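Local coordinates for protein eukaryotic translation initiation factor 2A (Schizosaccharomyces pombe, PDB 3WJ9) that probably directs the binding of initiator methionyl-tRNA to the small ribosomal subunit, in a codon-dependent manner, for a few specific mRNAs, at residues Gln6-Ser12 with Glu400-Trp406; Ala353-Tyr358 with Thr370-Arg376. All blocks are in the same frame, centred on the assembly; numbering follows the deposited sequence.

Contact 1 of 2, residues Gln6-Ser12 with Glu400-Trp406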
# COMPACT_ATOMS: atom_id res chain seq x y z
N GLN A 6 -8.23 17.64 0.73
CA GLN A 6 -7.27 17.71 -0.38
C GLN A 6 -6.97 16.35 -1.00
O GLN A 6 -6.86 15.34 -0.30
CB GLN A 6 -5.96 18.36 0.08
CG GLN A 6 -4.94 18.57 -1.05
CD GLN A 6 -3.59 19.09 -0.57
OE1 GLN A 6 -2.55 18.73 -1.12
NE2 GLN A 6 -3.61 19.95 0.43
N PHE A 7 -6.84 16.35 -2.32
CA PHE A 7 -6.35 15.19 -3.05
C PHE A 7 -5.35 15.66 -4.10
O PHE A 7 -5.27 16.85 -4.40
CB PHE A 7 -7.51 14.42 -3.70
CG PHE A 7 -8.26 15.21 -4.74
CD1 PHE A 7 -9.36 15.97 -4.38
CD2 PHE A 7 -7.87 15.19 -6.07
CE1 PHE A 7 -10.06 16.70 -5.32
CE2 PHE A 7 -8.57 15.91 -7.02
CZ PHE A 7 -9.67 16.67 -6.65
N ALA A 8 -4.59 14.73 -4.66
CA ALA A 8 -3.64 15.05 -5.71
C ALA A 8 -4.07 14.43 -7.03
O ALA A 8 -4.82 13.47 -7.05
CB ALA A 8 -2.24 14.58 -5.34
N TYR A 9 -3.59 14.99 -8.13
CA TYR A 9 -3.86 14.43 -9.45
C TYR A 9 -2.66 14.58 -10.35
O TYR A 9 -1.89 15.54 -10.23
CB TYR A 9 -5.09 15.09 -10.09
CG TYR A 9 -4.85 16.50 -10.59
CD1 TYR A 9 -5.01 17.59 -9.75
CD2 TYR A 9 -4.47 16.73 -11.90
CE1 TYR A 9 -4.79 18.87 -10.20
CE2 TYR A 9 -4.25 18.02 -12.36
CZ TYR A 9 -4.41 19.08 -11.51
OH TYR A 9 -4.19 20.36 -11.96
N ARG A 10 -2.48 13.64 -11.27
CA ARG A 10 -1.45 13.74 -12.28
C ARG A 10 -1.95 13.17 -13.59
O ARG A 10 -2.11 11.96 -13.74
CB ARG A 10 -0.18 13.01 -11.84
CG ARG A 10 0.97 13.13 -12.83
CD ARG A 10 2.19 12.36 -12.37
NE ARG A 10 1.94 10.93 -12.29
CZ ARG A 10 2.11 10.08 -13.30
NH1 ARG A 10 2.54 10.52 -14.47
NH2 ARG A 10 1.85 8.79 -13.13
N SER A 11 -2.20 14.05 -14.55
CA SER A 11 -2.61 13.62 -15.88
C SER A 11 -1.45 13.79 -16.85
O SER A 11 -0.43 14.40 -16.50
CB SER A 11 -3.83 14.41 -16.35
OG SER A 11 -3.54 15.79 -16.46
N SER A 12 -1.60 13.27 -18.06
CA SER A 12 -0.58 13.42 -19.09
C SER A 12 -0.34 14.89 -19.41
O SER A 12 0.68 15.25 -20.00
CB SER A 12 -1.00 12.68 -20.36
OG SER A 12 -2.18 13.24 -20.92
N GLU A 400 -5.83 11.62 -20.69
CA GLU A 400 -4.98 10.57 -20.15
C GLU A 400 -4.59 10.88 -18.70
O GLU A 400 -3.55 11.49 -18.44
CB GLU A 400 -3.73 10.39 -21.01
CG GLU A 400 -3.06 9.04 -20.85
CD GLU A 400 -1.94 8.83 -21.85
OE1 GLU A 400 -1.37 9.83 -22.32
OE2 GLU A 400 -1.63 7.66 -22.15
N LEU A 401 -5.44 10.46 -17.77
CA LEU A 401 -5.18 10.62 -16.35
C LEU A 401 -4.39 9.42 -15.82
O LEU A 401 -4.66 8.28 -16.20
CB LEU A 401 -6.48 10.77 -15.57
CG LEU A 401 -6.36 10.83 -14.04
CD1 LEU A 401 -5.70 12.12 -13.59
CD2 LEU A 401 -7.72 10.65 -13.38
N TYR A 402 -3.42 9.69 -14.95
CA TYR A 402 -2.53 8.64 -14.48
C TYR A 402 -2.84 8.21 -13.04
O TYR A 402 -2.99 7.03 -12.77
CB TYR A 402 -1.08 9.09 -14.61
CG TYR A 402 -0.67 9.28 -16.05
CD1 TYR A 402 -1.07 8.38 -17.03
CD2 TYR A 402 0.12 10.36 -16.45
CE1 TYR A 402 -0.70 8.53 -18.35
CE2 TYR A 402 0.49 10.51 -17.77
CZ TYR A 402 0.07 9.60 -18.72
OH TYR A 402 0.44 9.75 -20.04
N GLN A 403 -2.93 9.17 -12.13
CA GLN A 403 -3.30 8.86 -10.75
C GLN A 403 -4.03 10.02 -10.09
O GLN A 403 -3.92 11.18 -10.51
CB GLN A 403 -2.08 8.49 -9.91
CG GLN A 403 -0.87 9.42 -10.07
CD GLN A 403 0.45 8.73 -9.78
OE1 GLN A 403 0.85 7.78 -10.47
NE2 GLN A 403 1.15 9.20 -8.76
N ALA A 404 -4.79 9.69 -9.05
CA ALA A 404 -5.56 10.65 -8.28
C ALA A 404 -5.86 10.05 -6.92
O ALA A 404 -6.48 9.00 -6.83
CB ALA A 404 -6.85 11.01 -9.01
N PHE A 405 -5.42 10.72 -5.86
CA PHE A 405 -5.53 10.14 -4.52
C PHE A 405 -5.65 11.20 -3.43
O PHE A 405 -5.12 12.30 -3.55
CB PHE A 405 -4.31 9.25 -4.24
CG PHE A 405 -3.02 9.79 -4.79
CD1 PHE A 405 -2.32 10.77 -4.10
CD2 PHE A 405 -2.50 9.32 -5.98
CE1 PHE A 405 -1.13 11.28 -4.60
CE2 PHE A 405 -1.31 9.82 -6.48
CZ PHE A 405 -0.63 10.80 -5.80
N TRP A 406 -6.36 10.84 -2.36
CA TRP A 406 -6.53 11.71 -1.20
C TRP A 406 -5.21 12.00 -0.50
O TRP A 406 -4.29 11.19 -0.52
CB TRP A 406 -7.50 11.08 -0.20
CG TRP A 406 -8.91 10.97 -0.66
CD1 TRP A 406 -9.58 9.82 -0.96
CD2 TRP A 406 -9.83 12.04 -0.86
NE1 TRP A 406 -10.87 10.12 -1.35
CE2 TRP A 406 -11.04 11.47 -1.29
CE3 TRP A 406 -9.74 13.43 -0.72
CZ2 TRP A 406 -12.17 12.25 -1.59
CZ3 TRP A 406 -10.86 14.19 -1.01
CH2 TRP A 406 -12.05 13.60 -1.44
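Ring closure of the beta-propeller takes place where Ala8 and Arg10 of the N-terminal strand 6-11 pair antiparallel with Phe405 and Gln403 of the C-terminal strand 401-406, so that both chain ends share one blade. The backbone ladder includes Ala8 N to Phe405 O (2.7 Å) and Arg10 N to Gln403 O (3.0 Å). A classic beta bulge then puts Tyr402 and Gln403 both across from Arg10, whose O receives Tyr402 N at 2.9 Å and, weakly, Gln403 N. Beyond it, Ser12 N binds Glu400 O at 2.7 Å.

Arginine suits this place because its long chain carries a flat, donor-rich guanidinium to the side chains of Gln403 and Tyr402. The chain turns at chi3 (63°), bringing NH2 to Gln403 OE1 in an almost straight 3.0 Å bond; the oxygen lies in the guanidinium plane, yet the donor stands above the amide plane. Tyr402 CB lies over one guanidinium face, with ring and guanidinium planes 25° apart. An alanine here would remove that group and probably leave Gln403 OE1 without this donor and the Tyr402 side chain freer to turn.

At the far end, Phe7 points its edge at the face of Trp406 in a T-shaped pair (centroids 5.8 Å apart), while the small Ala8 leaves room for Phe405 CE1, 3.6 Å from its CB. Trp406 NE1 bonds Glu360 O, and Glu400 makes a salt bridge with Arg378. Strand 15-19 flanks strand 6-11; Ala8, Gln403 and Phe405 pack on strand 37-42, and Tyr9, Leu401 and Ala404 meet Ile383 of strand 382-387.

Contact 2 of 2, residues Ala353-Tyr358 with Thr370-Arg376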
# COMPACT_ATOMS: atom_id res chain seq x y z
N ALA A 353 -19.45 2.92 -11.02
CA ALA A 353 -18.32 3.60 -11.63
C ALA A 353 -17.68 2.64 -12.62
O ALA A 353 -16.70 1.96 -12.30
CB ALA A 353 -17.32 4.05 -10.58
N ALA A 354 -18.28 2.56 -13.80
CA ALA A 354 -17.78 1.69 -14.86
C ALA A 354 -16.33 2.00 -15.16
O ALA A 354 -15.92 3.16 -15.16
CB ALA A 354 -18.63 1.86 -16.11
N ASN A 355 -15.55 0.94 -15.39
CA ASN A 355 -14.14 1.06 -15.74
C ASN A 355 -13.29 1.73 -14.66
O ASN A 355 -12.16 2.15 -14.92
CB ASN A 355 -13.99 1.83 -17.06
CG ASN A 355 -14.59 1.09 -18.24
OD1 ASN A 355 -14.34 -0.10 -18.42
ND2 ASN A 355 -15.39 1.79 -19.04
N CYS A 356 -13.83 1.81 -13.45
CA CYS A 356 -13.09 2.39 -12.33
C CYS A 356 -11.87 1.54 -12.00
O CYS A 356 -11.98 0.33 -11.80
CB CYS A 356 -13.99 2.54 -11.10
SG CYS A 356 -13.15 3.13 -9.62
N THR A 357 -10.71 2.18 -11.94
CA THR A 357 -9.46 1.47 -11.70
C THR A 357 -8.87 1.84 -10.34
O THR A 357 -7.84 1.31 -9.94
CB THR A 357 -8.42 1.78 -12.79
OG1 THR A 357 -7.95 3.13 -12.63
CG2 THR A 357 -9.03 1.62 -14.17
N TYR A 358 -9.54 2.75 -9.65
CA TYR A 358 -9.07 3.21 -8.34
C TYR A 358 -10.22 3.81 -7.53
O TYR A 358 -10.99 4.62 -8.04
CB TYR A 358 -7.95 4.24 -8.51
CG TYR A 358 -7.45 4.79 -7.20
CD1 TYR A 358 -6.45 4.14 -6.49
CD2 TYR A 358 -7.98 5.96 -6.67
CE1 TYR A 358 -6.00 4.64 -5.29
CE2 TYR A 358 -7.54 6.47 -5.47
CZ TYR A 358 -6.54 5.81 -4.79
OH TYR A 358 -6.09 6.31 -3.59
N THR A 370 -13.45 8.13 -6.82
CA THR A 370 -13.29 7.09 -7.84
C THR A 370 -12.59 7.70 -9.04
O THR A 370 -12.71 8.90 -9.29
CB THR A 370 -14.64 6.48 -8.27
OG1 THR A 370 -15.47 7.48 -8.87
CG2 THR A 370 -15.37 5.85 -7.09
N ALA A 371 -11.85 6.88 -9.78
CA ALA A 371 -11.14 7.36 -10.96
C ALA A 371 -11.03 6.27 -12.01
O ALA A 371 -11.21 5.09 -11.72
CB ALA A 371 -9.76 7.87 -10.59
N VAL A 372 -10.75 6.68 -13.24
CA VAL A 372 -10.46 5.76 -14.32
C VAL A 372 -9.12 6.17 -14.91
O VAL A 372 -8.96 7.31 -15.35
CB VAL A 372 -11.56 5.76 -15.39
CG1 VAL A 372 -11.17 4.87 -16.56
CG2 VAL A 372 -12.88 5.29 -14.79
N THR A 373 -8.15 5.26 -14.91
CA THR A 373 -6.77 5.63 -15.19
C THR A 373 -6.11 4.91 -16.37
O THR A 373 -6.46 3.78 -16.71
CB THR A 373 -5.88 5.41 -13.94
OG1 THR A 373 -5.89 4.02 -13.59
CG2 THR A 373 -6.38 6.23 -12.77
N SER A 374 -5.16 5.61 -16.98
CA SER A 374 -4.29 5.07 -18.02
C SER A 374 -2.97 4.71 -17.34
O SER A 374 -2.60 5.34 -16.36
CB SER A 374 -4.10 6.11 -19.14
OG SER A 374 -3.29 5.64 -20.20
N PRO A 375 -2.25 3.68 -17.85
CA PRO A 375 -2.56 2.85 -19.01
C PRO A 375 -3.44 1.63 -18.71
O PRO A 375 -3.59 0.78 -19.58
CB PRO A 375 -1.17 2.40 -19.47
CG PRO A 375 -0.40 2.30 -18.22
CD PRO A 375 -0.92 3.38 -17.30
N ARG A 376 -4.01 1.55 -17.51
CA ARG A 376 -4.96 0.47 -17.22
C ARG A 376 -6.21 0.66 -18.08
O ARG A 376 -6.96 -0.29 -18.32
CB ARG A 376 -5.32 0.44 -15.73
CG ARG A 376 -6.12 -0.80 -15.33
CD ARG A 376 -6.30 -0.89 -13.82
NE ARG A 376 -7.22 -1.97 -13.46
CZ ARG A 376 -7.61 -2.24 -12.22
NH1 ARG A 376 -7.16 -1.51 -11.21
NH2 ARG A 376 -8.46 -3.23 -12.00
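Thr357 and Tyr358 both stand across from Ala371 in a classic beta bulge, at the point where the first two strands of a propeller blade, 358-361 and 367-372 of the WD 4 repeat, begin to pair. The backbone bonds come first. Thr357 N gives its hydrogen to Ala371 O at 3.0 Å, Ala371 N returns one to Tyr358 O at 3.0 Å, and Cys356 CA adds a CA-H...O contact to Ala371 O. Just before the bulge, a type II turn from Ala353 to Cys356 is closed by Cys356 N to Ala353 O (3.1 Å); Asn355 fits its third position because asparagine tolerates positive phi (62°) better than most residues.

In the van der Waals packing, Val372 sets both methyls against the carbonyl oxygen of Asn355, while Cys356 SG, anti to its own N (chi1 176°), lies 3.9 Å from Thr370 CB; the sulfur also weakly accepts Tyr358 N.

The polar side chains follow. Thr370 OG1 bonds Trp386 NE1 on the third strand, a Thr-Trp pair like that of the WD40 hydrogen-bond network. The Thr357 and Thr373 hydroxyls are neighbours, though their modelled separation is too short to be trusted.

Arg376 packs last, on the solvent-exposed side. Its extended chain runs past Thr357 in the opposite direction, laying one guanidinium face over Thr357 CA and bringing its CD within 3.6 Å of Thr357 CB.

Overall arrangement
Both contacts are partly buried and lie about equally far from the chain centre, on the same side of it, their centres about 11 Å apart. Contact 1 joins the two ends of the chain and completes the ring; contact 2 is local, linking neighbouring strands of the blade just before the closing one. Each has a classic bulge. Contact 1 relies on a longer backbone ladder, an aromatic pair and an arginine-glutamine bond, whereas contact 2 has two interstrand backbone bonds, small side chains and a surface arginine. They meet directly: Leu401 O probably accepts a bond from Ser374 N, and the Tyr358 ring packs against Ala404 O.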